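Local structure of C-type lectin domain family 4, member a4 (Mus musculus, 3VYK) at residues D6-V11 with T52-T57; W73-Q78 with W110-I115; F87-E92 with N104-G109. The protein binds N-glycans that carry a bisecting N-acetylglucosamine through its calcium-dependent C-type lectin domain, probably as an inhibitory pattern-recognition receptor of dendritic cells. One frame throughout, in Å; residues are numbered along the deposited sequence.

Contact 1: D6-V11 with T52-T57; sequences DWKPFV and TSNLNT
The flat amide of Asn54 is met by the chain of Lys8, which comes in from strand 8-10. As modelled, the nearest atoms are both nitrogens, Lys8 NZ and Asn54 ND2, 2.8 Å apart; the amide is probably turned over, so the identity of that atom is doubtful. The shape of the lysine is clearer. Bends at chi2 (-75°) and chi4 (90°) carry it in an arc that passes obliquely by the end of the amide. Nearby, the Phe10 ring has Val11 CG2 over the centre of one face, 4.1 Å above its plane, and also stacks with Phe50 of helix 45-53. Strand 8-10 forms the amino-terminal hairpin with strand 13-19, an addition characteristic of the long form of the C-type lectin fold, whose extra disulfide here is Cys3-Cys14. The contact joins this hairpin to the exit of helix 45-53. Only 84 Å² is buried between the two segments, and Lys8 and Asn54 do all the touching at the surface of the domain. Asn54 and Leu55 also touch Ile17 of strand 13-19, and Leu55 reaches Val124.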
loop_
_atom_site.group_PDB
_atom_site.type_symbol
_atom_site.label_atom_id
_atom_site.label_comp_id
_atom_site.label_asym_id
_atom_site.label_seq_id
_atom_site.Cartn_x
_atom_site.Cartn_y
_atom_site.Cartn_z
ATOM N N ASP A 6 -7.578 3.497 -17.188
ATOM C CA ASP A 6 -7.079 4.211 -16.001
ATOM C C ASP A 6 -6.313 3.347 -14.990
ATOM O O ASP A 6 -5.873 3.852 -13.953
ATOM C CB ASP A 6 -8.189 5.019 -15.306
ATOM C CG ASP A 6 -8.715 6.160 -16.166
ATOM O OD1 ASP A 6 -9.921 6.454 -16.074
ATOM O OD2 ASP A 6 -7.932 6.766 -16.931
ATOM N N TRP A 7 -6.149 2.062 -15.299
ATOM C CA TRP A 7 -5.279 1.171 -14.518
ATOM C C TRP A 7 -3.951 1.055 -15.207
ATOM O O TRP A 7 -3.869 1.138 -16.440
ATOM C CB TRP A 7 -5.902 -0.215 -14.356
ATOM C CG TRP A 7 -7.110 -0.250 -13.444
ATOM C CD1 TRP A 7 -8.346 0.363 -13.652
ATOM C CD2 TRP A 7 -7.248 -0.955 -12.155
ATOM N NE1 TRP A 7 -9.199 0.107 -12.614
ATOM C CE2 TRP A 7 -8.612 -0.677 -11.684
ATOM C CE3 TRP A 7 -6.412 -1.751 -11.373
ATOM C CZ2 TRP A 7 -9.093 -1.179 -10.482
ATOM C CZ3 TRP A 7 -6.912 -2.257 -10.163
ATOM C CH2 TRP A 7 -8.224 -1.976 -9.731
ATOM N N LYS A 8 -2.894 0.864 -14.419
ATOM C CA LYS A 8 -1.534 0.716 -14.953
ATOM C C LYS A 8 -1.044 -0.730 -14.853
ATOM O O LYS A 8 -1.141 -1.341 -13.785
ATOM C CB LYS A 8 -0.554 1.635 -14.205
ATOM C CG LYS A 8 -0.781 3.140 -14.367
ATOM C CD LYS A 8 -0.324 3.628 -15.735
ATOM C CE LYS A 8 -0.227 5.143 -15.797
ATOM N NZ LYS A 8 1.111 5.667 -15.413
ATOM N N PRO A 9 -0.521 -1.292 -15.957
ATOM C CA PRO A 9 -0.030 -2.666 -15.919
ATOM C C PRO A 9 1.389 -2.774 -15.403
ATOM O O PRO A 9 2.226 -1.914 -15.669
ATOM C CB PRO A 9 -0.072 -3.089 -17.386
ATOM C CG PRO A 9 0.186 -1.820 -18.127
ATOM C CD PRO A 9 -0.456 -0.725 -17.319
ATOM N N PHE A 10 1.653 -3.857 -14.681
ATOM C CA PHE A 10 3.018 -4.193 -14.314
ATOM C C PHE A 10 3.086 -5.696 -14.217
ATOM O O PHE A 10 2.608 -6.297 -13.244
ATOM C CB PHE A 10 3.444 -3.498 -13.010
ATOM C CG PHE A 10 4.873 -3.759 -12.617
ATOM C CD1 PHE A 10 5.927 -3.197 -13.335
ATOM C CD2 PHE A 10 5.172 -4.547 -11.509
ATOM C CE1 PHE A 10 7.248 -3.430 -12.961
ATOM C CE2 PHE A 10 6.490 -4.786 -11.139
ATOM C CZ PHE A 10 7.526 -4.224 -11.862
ATOM N N VAL A 11 3.681 -6.282 -15.258
ATOM C CA VAL A 11 3.843 -7.738 -15.412
ATOM C C VAL A 11 2.483 -8.444 -15.317
ATOM O O VAL A 11 1.671 -8.297 -16.221
ATOM C CB VAL A 11 4.956 -8.329 -14.505
ATOM C CG1 VAL A 11 5.344 -9.729 -14.966
ATOM C CG2 VAL A 11 6.195 -7.440 -14.545
ATOM N N THR A 52 5.723 3.613 -6.673
ATOM C CA THR A 52 6.038 4.997 -6.290
ATOM C C THR A 52 6.204 5.949 -7.480
ATOM O O THR A 52 5.933 7.139 -7.357
ATOM C CB THR A 52 7.234 5.103 -5.325
ATOM O OG1 THR A 52 8.433 4.679 -5.982
ATOM C CG2 THR A 52 6.987 4.275 -4.079
ATOM N N SER A 53 6.618 5.420 -8.629
ATOM C CA SER A 53 6.709 6.233 -9.845
ATOM C C SER A 53 5.361 6.850 -10.228
ATOM O O SER A 53 5.318 7.875 -10.912
ATOM C CB SER A 53 7.268 5.399 -11.011
ATOM O OG SER A 53 6.262 4.640 -11.644
ATOM N N ASN A 54 4.280 6.210 -9.783
ATOM C CA ASN A 54 2.909 6.598 -10.104
ATOM C C ASN A 54 2.214 7.462 -9.043
ATOM O O ASN A 54 1.030 7.776 -9.184
ATOM C CB ASN A 54 2.081 5.338 -10.370
ATOM C CG ASN A 54 2.391 4.714 -11.714
ATOM O OD1 ASN A 54 3.158 3.753 -11.816
ATOM N ND2 ASN A 54 1.797 5.265 -12.760
ATOM N N LEU A 55 2.942 7.844 -7.995
ATOM C CA LEU A 55 2.339 8.522 -6.839
ATOM C C LEU A 55 2.663 10.006 -6.741
ATOM O O LEU A 55 3.709 10.464 -7.205
ATOM C CB LEU A 55 2.785 7.839 -5.543
ATOM C CG LEU A 55 2.527 6.344 -5.376
ATOM C CD1 LEU A 55 3.047 5.908 -4.019
ATOM C CD2 LEU A 55 1.058 5.975 -5.543
ATOM N N ASN A 56 1.766 10.745 -6.087
ATOM C CA ASN A 56 1.983 12.152 -5.792
ATOM C C ASN A 56 2.774 12.287 -4.496
ATOM O O ASN A 56 2.383 11.721 -3.465
ATOM C CB ASN A 56 0.631 12.859 -5.671
ATOM C CG ASN A 56 0.754 14.373 -5.658
ATOM O OD1 ASN A 56 1.493 14.946 -4.860
ATOM N ND2 ASN A 56 0.025 15.029 -6.558
ATOM N N THR A 57 3.876 13.035 -4.534
ATOM C CA THR A 57 4.739 13.169 -3.353
ATOM C C THR A 57 4.082 13.896 -2.172
ATOM O O THR A 57 4.585 13.822 -1.055
ATOM C CB THR A 57 6.098 13.827 -3.677
ATOM O OG1 THR A 57 5.890 15.172 -4.123
ATOM C CG2 THR A 57 6.832 13.039 -4.752
#

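Contact 2: W73-Q78 with W110-I115; sequences WRWIDQ and WGWNDI. With CA (calcium ion), chain C; MAN (alpha-D-mannopyranose), chain B; NAG (2-acetamido-2-deoxy-beta-D-glucopyranose), chain D; SO4 (sulfate ion), chain E.
This is a buried packing contact dominated by tryptophans, linking the short strand 73-75 to strand 109-115, which carries part of the calcium site. Two pairs make it, and no hydrogen bond crosses between the segments. Trp112 CH2 comes to the edge of the Trp75 ring, near its plane, at 3.9 Å from Trp75 CZ2; the six-membered rings are 5.9 Å apart between centroids and their planes stand at 88°. In the second pair Trp73 CH2 reaches Asp114 CB at 3.8 Å, with the ring and carboxylate planes 83° apart.

Trp112, Asn113 and Asp114 form the WND motif of C-type lectins. Asp114 binds calcium twice, by OD1 at 2.3 Å and by its backbone O at 2.4 Å. Its CG sits between the backbone N and carbonyl carbon (chi1 62°), which lets one residue offer both atoms to the ion while CB lies against Trp73. The other carboxylate oxygen, OD2, takes a salt bridge from Arg71 and a hydrogen bond from Gln95 N, so the group is fixed in rotation. MAN O3 and MAN O4 are two further ligands of the ion, beside Asn113 OD1 and the side chains of Glu92, Asn94 and Glu98, and Ile115 CG2 packs 3.6 Å from NAG O5. Trp112 NE1 is hydrogen-bonded to Gln48 of helix 45-53.

Strand 73-75 pairs with strand 61-67, strand 109-115 with strand 100-106, and Val101 of the latter touches both Trp73 and Trp112.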
loop_
_atom_site.group_PDB
_atom_site.type_symbol
_atom_site.label_atom_id
_atom_site.label_comp_id
_atom_site.label_asym_id
_atom_site.label_seq_id
_atom_site.Cartn_x
_atom_site.Cartn_y
_atom_site.Cartn_z
ATOM N N TRP A 73 3.782 -8.337 10.896
ATOM C CA TRP A 73 3.234 -7.757 9.668
ATOM C C TRP A 73 2.734 -8.833 8.754
ATOM O O TRP A 73 3.429 -9.825 8.502
ATOM C CB TRP A 73 4.261 -6.856 8.963
ATOM C CG TRP A 73 4.687 -5.744 9.885
ATOM C CD1 TRP A 73 5.851 -5.668 10.644
ATOM C CD2 TRP A 73 3.911 -4.554 10.248
ATOM N NE1 TRP A 73 5.859 -4.522 11.410
ATOM C CE2 TRP A 73 4.719 -3.817 11.220
ATOM C CE3 TRP A 73 2.668 -4.038 9.870
ATOM C CZ2 TRP A 73 4.288 -2.619 11.770
ATOM C CZ3 TRP A 73 2.247 -2.824 10.432
ATOM C CH2 TRP A 73 3.043 -2.137 11.362
ATOM N N ARG A 74 1.506 -8.658 8.281
ATOM C CA ARG A 74 0.852 -9.660 7.432
ATOM C C ARG A 74 0.147 -9.020 6.248
ATOM O O ARG A 74 -0.517 -7.995 6.385
ATOM C CB ARG A 74 -0.144 -10.516 8.239
ATOM C CG ARG A 74 0.457 -11.265 9.416
ATOM C CD ARG A 74 1.386 -12.378 8.950
ATOM N NE ARG A 74 1.951 -13.151 10.057
ATOM C CZ ARG A 74 3.147 -12.927 10.606
ATOM N NH1 ARG A 74 3.926 -11.950 10.165
ATOM N NH2 ARG A 74 3.567 -13.684 11.610
ATOM N N TRP A 75 0.314 -9.610 5.068
ATOM C CA TRP A 75 -0.376 -9.132 3.875
ATOM C C TRP A 75 -1.793 -9.595 3.869
ATOM O O TRP A 75 -2.091 -10.699 4.331
ATOM C CB TRP A 75 0.311 -9.654 2.608
ATOM C CG TRP A 75 1.685 -9.079 2.394
ATOM C CD1 TRP A 75 2.910 -9.746 2.464
ATOM C CD2 TRP A 75 2.023 -7.683 2.096
ATOM N NE1 TRP A 75 3.948 -8.884 2.213
ATOM C CE2 TRP A 75 3.478 -7.627 1.984
ATOM C CE3 TRP A 75 1.283 -6.518 1.895
ATOM C CZ2 TRP A 75 4.149 -6.439 1.703
ATOM C CZ3 TRP A 75 1.962 -5.330 1.616
ATOM C CH2 TRP A 75 3.361 -5.291 1.523
ATOM N N ILE A 76 -2.675 -8.767 3.322
ATOM C CA ILE A 76 -4.110 -9.072 3.329
ATOM C C ILE A 76 -4.516 -10.250 2.444
ATOM O O ILE A 76 -5.585 -10.833 2.656
ATOM C CB ILE A 76 -4.974 -7.840 3.004
ATOM C CG1 ILE A 76 -4.642 -7.282 1.608
ATOM C CG2 ILE A 76 -4.845 -6.818 4.132
ATOM C CD1 ILE A 76 -5.519 -6.125 1.171
ATOM N N ASP A 77 -3.680 -10.607 1.468
ATOM C CA ASP A 77 -3.975 -11.772 0.622
ATOM C C ASP A 77 -3.345 -13.051 1.160
ATOM O O ASP A 77 -3.341 -14.088 0.476
ATOM C CB ASP A 77 -3.571 -11.524 -0.834
ATOM C CG ASP A 77 -2.068 -11.441 -1.034
ATOM O OD1 ASP A 77 -1.295 -11.472 -0.057
ATOM O OD2 ASP A 77 -1.656 -11.344 -2.205
ATOM N N GLN A 78 -2.819 -12.967 2.382
ATOM C CA GLN A 78 -2.198 -14.085 3.099
ATOM C C GLN A 78 -0.924 -14.639 2.458
ATOM O O GLN A 78 -0.419 -15.680 2.895
ATOM C CB GLN A 78 -3.209 -15.211 3.369
ATOM C CG GLN A 78 -4.312 -14.841 4.351
ATOM C CD GLN A 78 -5.444 -15.846 4.330
ATOM O OE1 GLN A 78 -6.253 -15.866 3.402
ATOM N NE2 GLN A 78 -5.504 -16.691 5.352
ATOM N N TRP A 110 10.919 7.785 -0.953
ATOM C CA TRP A 110 9.708 7.018 -0.649
ATOM C C TRP A 110 9.962 5.935 0.351
ATOM O O TRP A 110 11.054 5.379 0.420
ATOM C CB TRP A 110 9.164 6.388 -1.922
ATOM C CG TRP A 110 8.545 7.379 -2.852
ATOM C CD1 TRP A 110 9.097 7.909 -4.019
ATOM C CD2 TRP A 110 7.219 7.985 -2.747
ATOM N NE1 TRP A 110 8.229 8.772 -4.622
ATOM C CE2 TRP A 110 7.081 8.874 -3.913
ATOM C CE3 TRP A 110 6.170 7.900 -1.831
ATOM C CZ2 TRP A 110 5.934 9.625 -4.132
ATOM C CZ3 TRP A 110 5.016 8.659 -2.065
ATOM C CH2 TRP A 110 4.905 9.503 -3.190
ATOM N N GLY A 111 8.936 5.601 1.130
ATOM C CA GLY A 111 9.064 4.502 2.079
ATOM C C GLY A 111 7.759 4.201 2.783
ATOM O O GLY A 111 6.734 4.857 2.548
ATOM N N TRP A 112 7.811 3.199 3.647
ATOM C CA TRP A 112 6.640 2.773 4.411
ATOM C C TRP A 112 6.655 3.351 5.798
ATOM O O TRP A 112 7.705 3.442 6.448
ATOM C CB TRP A 112 6.613 1.264 4.566
ATOM C CG TRP A 112 6.561 0.449 3.302
ATOM C CD1 TRP A 112 6.357 0.868 1.987
ATOM C CD2 TRP A 112 6.677 -1.007 3.237
ATOM N NE1 TRP A 112 6.386 -0.216 1.132
ATOM C CE2 TRP A 112 6.551 -1.369 1.825
ATOM C CE3 TRP A 112 6.875 -2.013 4.181
ATOM C CZ2 TRP A 112 6.639 -2.699 1.395
ATOM C CZ3 TRP A 112 6.959 -3.336 3.735
ATOM C CH2 TRP A 112 6.826 -3.664 2.378
ATOM N N ASN A 113 5.465 3.714 6.280
ATOM C CA ASN A 113 5.304 4.211 7.653
ATOM C C ASN A 113 4.058 3.588 8.244
ATOM O O ASN A 113 3.018 3.566 7.599
ATOM C CB ASN A 113 5.185 5.738 7.650
ATOM C CG ASN A 113 4.834 6.310 9.016
ATOM O OD1 ASN A 113 5.268 5.816 10.059
ATOM N ND2 ASN A 113 4.056 7.397 8.998
ATOM N N ASP A 114 4.175 3.064 9.463
ATOM C CA ASP A 114 2.975 2.661 10.192
ATOM C C ASP A 114 2.211 3.891 10.669
ATOM O O ASP A 114 2.809 4.869 11.183
ATOM C CB ASP A 114 3.272 1.684 11.347
ATOM C CG ASP A 114 4.180 2.265 12.423
ATOM O OD1 ASP A 114 5.003 3.169 12.123
ATOM O OD2 ASP A 114 4.076 1.762 13.572
ATOM N N ILE A 115 0.892 3.814 10.445
ATOM C CA ILE A 115 -0.053 4.868 10.843
ATOM C C ILE A 115 -1.361 4.272 11.409
ATOM O O ILE A 115 -1.630 3.077 11.271
ATOM C CB ILE A 115 -0.399 5.823 9.667
ATOM C CG1 ILE A 115 -1.253 5.141 8.587
ATOM C CG2 ILE A 115 0.867 6.449 9.079
ATOM C CD1 ILE A 115 -2.059 6.142 7.784
HETATM CA CA CA C . 4.814 5.479 12.349
HETATM C C1 MAN B . 4.091 11.250 12.505
HETATM C C2 MAN B . 3.364 9.993 12.020
HETATM C C3 MAN B . 4.034 8.732 12.586
HETATM C C4 MAN B . 5.515 8.747 12.247
HETATM C C5 MAN B . 6.157 10.049 12.773
HETATM C C6 MAN B . 7.643 10.145 12.419
HETATM O O2 MAN B . 3.456 9.966 10.609
HETATM O O3 MAN B . 3.554 7.483 12.079
HETATM O O4 MAN B . 6.009 7.516 12.774
HETATM O O5 MAN B . 5.478 11.173 12.224
HETATM O O6 MAN B . 8.193 11.296 13.053
HETATM C C1 NAG D . 2.422 10.662 9.919
HETATM C C2 NAG D . 2.926 10.935 8.494
HETATM C C3 NAG D . 1.846 11.586 7.630
HETATM C C4 NAG D . 0.526 10.821 7.746
HETATM C C5 NAG D . 0.150 10.569 9.211
HETATM C C6 NAG D . -1.055 9.649 9.357
HETATM C C7 NAG D . 5.364 11.199 8.480
HETATM C C8 NAG D . 6.514 12.130 8.705
HETATM N N2 NAG D . 4.144 11.718 8.622
HETATM O O3 NAG D . 2.272 11.573 6.279
HETATM O O4 NAG D . -0.506 11.531 7.107
HETATM O O5 NAG D . 1.219 9.914 9.868
HETATM O O6 NAG D . -2.276 10.355 9.296
HETATM O O7 NAG D . 5.560 10.010 8.193
HETATM S S SO4 E . 13.284 6.603 -3.712
HETATM O O1 SO4 E . 12.490 5.875 -4.728
HETATM O O2 SO4 E . 12.456 7.698 -3.157
HETATM O O3 SO4 E . 14.503 7.176 -4.330
HETATM O O4 SO4 E . 13.659 5.685 -2.612
#

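Contact 3: F87-E92 with N104-G109; sequences FWHKGE and NHKTTG. With CA (calcium ion), chain C; MAN (alpha-D-mannopyranose), chain B; NAG (2-acetamido-2-deoxy-beta-D-glucopyranose), chain D.
Asn104 holds the His89 imidazole by one nitrogen. His89 NE2 donates to the backbone O of Asn104 (2.9 Å, 145°), which lies close to the ring plane although the donor stands well above the carbonyl plane. A weak second bond runs from His89 NE2 to Asn104 OD1 at 2.8 Å, possible because chi1 of 67° tucks the amide back towards its own backbone. Over one ring face sits Lys106 CD, 3.5 Å from the His89 centroid and 7° off the normal, a CH-pi contact; at the edge, Gly109 O is 3.2 Å from His89 CE1. The bend of Lys106 at chi3 takes NZ onward to two waters, one bound to Lys90 O, the other to Glu92 OE2 and NAG O7. The amide nitrogen, Asn104 ND2, donates to NAG O7 (3.1 Å) and NAG O3. Glu92 begins the Glu-Pro-Asn motif of mannose-type C-type lectins: Glu92 OE1 binds calcium at 2.4 Å and Glu92 OE2 lies 2.6 Å from MAN O4. His89 NE2 gives its hydrogen mainly to Asn104 O and weakly to Asn104 OD1, consistent with a second-shell role in placing the amide that binds the N-acetylglucosamine, while a water shared by His89 ND1 and Thr108 OG1 extends the polar network.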
loop_
_atom_site.group_PDB
_atom_site.type_symbol
_atom_site.label_atom_id
_atom_site.label_comp_id
_atom_site.label_asym_id
_atom_site.label_seq_id
_atom_site.Cartn_x
_atom_site.Cartn_y
_atom_site.Cartn_z
ATOM N N PHE A 87 10.406 -1.890 2.843
ATOM C CA PHE A 87 10.855 -0.539 2.481
ATOM C C PHE A 87 10.510 0.500 3.516
ATOM O O PHE A 87 10.149 1.629 3.193
ATOM C CB PHE A 87 10.337 -0.187 1.083
ATOM C CG PHE A 87 10.730 -1.213 0.076
ATOM C CD1 PHE A 87 12.001 -1.174 -0.500
ATOM C CD2 PHE A 87 9.888 -2.277 -0.213
ATOM C CE1 PHE A 87 12.407 -2.165 -1.383
ATOM C CE2 PHE A 87 10.294 -3.283 -1.082
ATOM C CZ PHE A 87 11.554 -3.220 -1.666
ATOM N N TRP A 88 10.638 0.107 4.773
ATOM C CA TRP A 88 10.380 1.020 5.884
ATOM C C TRP A 88 11.257 2.242 5.858
ATOM O O TRP A 88 12.477 2.145 5.667
ATOM C CB TRP A 88 10.592 0.292 7.195
ATOM C CG TRP A 88 9.662 -0.871 7.403
ATOM C CD1 TRP A 88 9.955 -2.228 7.309
ATOM C CD2 TRP A 88 8.250 -0.801 7.762
ATOM N NE1 TRP A 88 8.850 -2.989 7.592
ATOM C CE2 TRP A 88 7.786 -2.187 7.861
ATOM C CE3 TRP A 88 7.348 0.237 7.992
ATOM C CZ2 TRP A 88 6.477 -2.496 8.196
ATOM C CZ3 TRP A 88 6.026 -0.095 8.328
ATOM C CH2 TRP A 88 5.605 -1.425 8.427
ATOM N N HIS A 89 10.647 3.398 6.090
ATOM C CA HIS A 89 11.390 4.636 6.368
ATOM C C HIS A 89 12.289 4.449 7.554
ATOM O O HIS A 89 11.981 3.682 8.467
ATOM C CB HIS A 89 10.438 5.794 6.661
ATOM C CG HIS A 89 9.866 6.456 5.439
ATOM N ND1 HIS A 89 10.632 7.091 4.512
ATOM C CD2 HIS A 89 8.545 6.609 5.026
ATOM C CE1 HIS A 89 9.836 7.611 3.565
ATOM N NE2 HIS A 89 8.560 7.307 3.875
ATOM N N LYS A 90 13.402 5.184 7.580
ATOM C CA LYS A 90 14.235 5.213 8.770
ATOM C C LYS A 90 13.382 5.588 9.986
ATOM O O LYS A 90 12.603 6.549 9.948
ATOM C CB LYS A 90 15.400 6.198 8.575
ATOM C CG LYS A 90 16.384 6.287 9.727
ATOM C CD LYS A 90 17.069 4.966 10.024
ATOM C CE LYS A 90 18.126 5.137 11.108
ATOM N NZ LYS A 90 17.651 5.938 12.274
ATOM N N GLY A 91 13.504 4.788 11.033
ATOM C CA GLY A 91 12.775 4.982 12.286
ATOM C C GLY A 91 11.391 4.355 12.319
ATOM O O GLY A 91 10.697 4.463 13.335
ATOM N N GLU A 92 10.982 3.717 11.223
ATOM C CA GLU A 92 9.669 3.065 11.146
ATOM C C GLU A 92 9.825 1.556 11.000
ATOM O O GLU A 92 10.855 1.088 10.520
ATOM C CB GLU A 92 8.863 3.595 9.965
ATOM C CG GLU A 92 8.721 5.109 9.922
ATOM C CD GLU A 92 7.903 5.700 11.070
ATOM O OE1 GLU A 92 7.086 5.005 11.754
ATOM O OE2 GLU A 92 8.052 6.939 11.244
ATOM N N ASN A 104 4.625 6.841 1.883
ATOM C CA ASN A 104 4.708 8.306 1.791
ATOM C C ASN A 104 6.121 8.771 1.468
ATOM O O ASN A 104 7.085 7.985 1.494
ATOM C CB ASN A 104 4.102 9.011 3.036
ATOM C CG ASN A 104 4.893 8.772 4.316
ATOM O OD1 ASN A 104 5.878 8.058 4.333
ATOM N ND2 ASN A 104 4.442 9.380 5.421
ATOM N N HIS A 105 6.231 10.052 1.128
ATOM C CA HIS A 105 7.485 10.609 0.664
ATOM C C HIS A 105 8.091 11.556 1.659
ATOM O O HIS A 105 7.390 12.375 2.252
ATOM C CB HIS A 105 7.263 11.310 -0.661
ATOM C CG HIS A 105 8.535 11.690 -1.352
ATOM N ND1 HIS A 105 9.101 12.912 -1.212
ATOM C CD2 HIS A 105 9.368 10.961 -2.193
ATOM C CE1 HIS A 105 10.232 12.962 -1.939
ATOM N NE2 HIS A 105 10.400 11.768 -2.535
ATOM N N LYS A 106 9.398 11.418 1.853
ATOM C CA LYS A 106 10.166 12.259 2.776
ATOM C C LYS A 106 11.417 12.741 2.051
ATOM O O LYS A 106 11.606 12.437 0.873
ATOM C CB LYS A 106 10.513 11.487 4.063
ATOM C CG LYS A 106 9.291 11.123 4.893
ATOM C CD LYS A 106 9.570 10.182 6.064
ATOM C CE LYS A 106 10.083 10.921 7.288
ATOM N NZ LYS A 106 10.043 10.004 8.454
ATOM N N THR A 107 12.263 13.503 2.743
ATOM C CA THR A 107 13.478 14.039 2.122
ATOM C C THR A 107 14.413 12.921 1.654
ATOM O O THR A 107 15.144 13.074 0.676
ATOM C CB THR A 107 14.234 14.988 3.072
ATOM O OG1 THR A 107 14.648 14.270 4.241
ATOM C CG2 THR A 107 13.341 16.150 3.489
ATOM N N THR A 108 14.362 11.792 2.358
ATOM C CA THR A 108 15.186 10.623 2.057
ATOM C C THR A 108 14.562 9.732 0.978
ATOM O O THR A 108 15.151 8.715 0.593
ATOM C CB THR A 108 15.420 9.778 3.323
ATOM O OG1 THR A 108 14.167 9.576 3.989
ATOM C CG2 THR A 108 16.384 10.482 4.269
ATOM N N GLY A 109 13.376 10.112 0.505
ATOM C CA GLY A 109 12.685 9.393 -0.565
ATOM C C GLY A 109 11.377 8.737 -0.143
ATOM O O GLY A 109 10.786 9.103 0.871
HETATM CA CA CA C . 4.814 5.479 12.349
HETATM C C1 MAN B . 4.091 11.250 12.505
HETATM C C2 MAN B . 3.364 9.993 12.020
HETATM C C3 MAN B . 4.034 8.732 12.586
HETATM C C4 MAN B . 5.515 8.747 12.247
HETATM C C5 MAN B . 6.157 10.049 12.773
HETATM C C6 MAN B . 7.643 10.145 12.419
HETATM O O2 MAN B . 3.456 9.966 10.609
HETATM O O3 MAN B . 3.554 7.483 12.079
HETATM O O4 MAN B . 6.009 7.516 12.774
HETATM O O5 MAN B . 5.478 11.173 12.224
HETATM O O6 MAN B . 8.193 11.296 13.053
HETATM C C1 NAG D . 2.422 10.662 9.919
HETATM C C2 NAG D . 2.926 10.935 8.494
HETATM C C3 NAG D . 1.846 11.586 7.630
HETATM C C4 NAG D . 0.526 10.821 7.746
HETATM C C5 NAG D . 0.150 10.569 9.211
HETATM C C6 NAG D . -1.055 9.649 9.357
HETATM C C7 NAG D . 5.364 11.199 8.480
HETATM C C8 NAG D . 6.514 12.130 8.705
HETATM N N2 NAG D . 4.144 11.718 8.622
HETATM O O3 NAG D . 2.272 11.573 6.279
HETATM O O4 NAG D . -0.506 11.531 7.107
HETATM O O5 NAG D . 1.219 9.914 9.868
HETATM O O6 NAG D . -2.276 10.355 9.296
HETATM O O7 NAG D . 5.560 10.010 8.193
HETATM O O HOH W 1 13.118 7.891 5.635
HETATM O O HOH W 2 12.446 8.674 8.157
HETATM O O HOH W 3 7.696 8.339 8.819
#

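In the fold
From the N terminus, contact 1 comes first: it closes a loop of 40 residues, bringing the end of helix 45-53 back to the amino-terminal hairpin before either other contact begins. Contact 2 opens at strand 73-75 and closes at strand 109-115. Contact 3 falls wholly between its two segments, tying the calcium-binding loop 87-92 to the hairpin of strands 100-106 and 109-115. Trp110 joins the first contact to the second, packing on Leu55 with Leu55 CB 3.6 Å from Trp110 CH2. Contacts 2 and 3 share the calcium ion, one mannose and one N-acetylglucosamine, and Trp112 N lies 2.9 Å from Phe87 O, probably hydrogen-bonded.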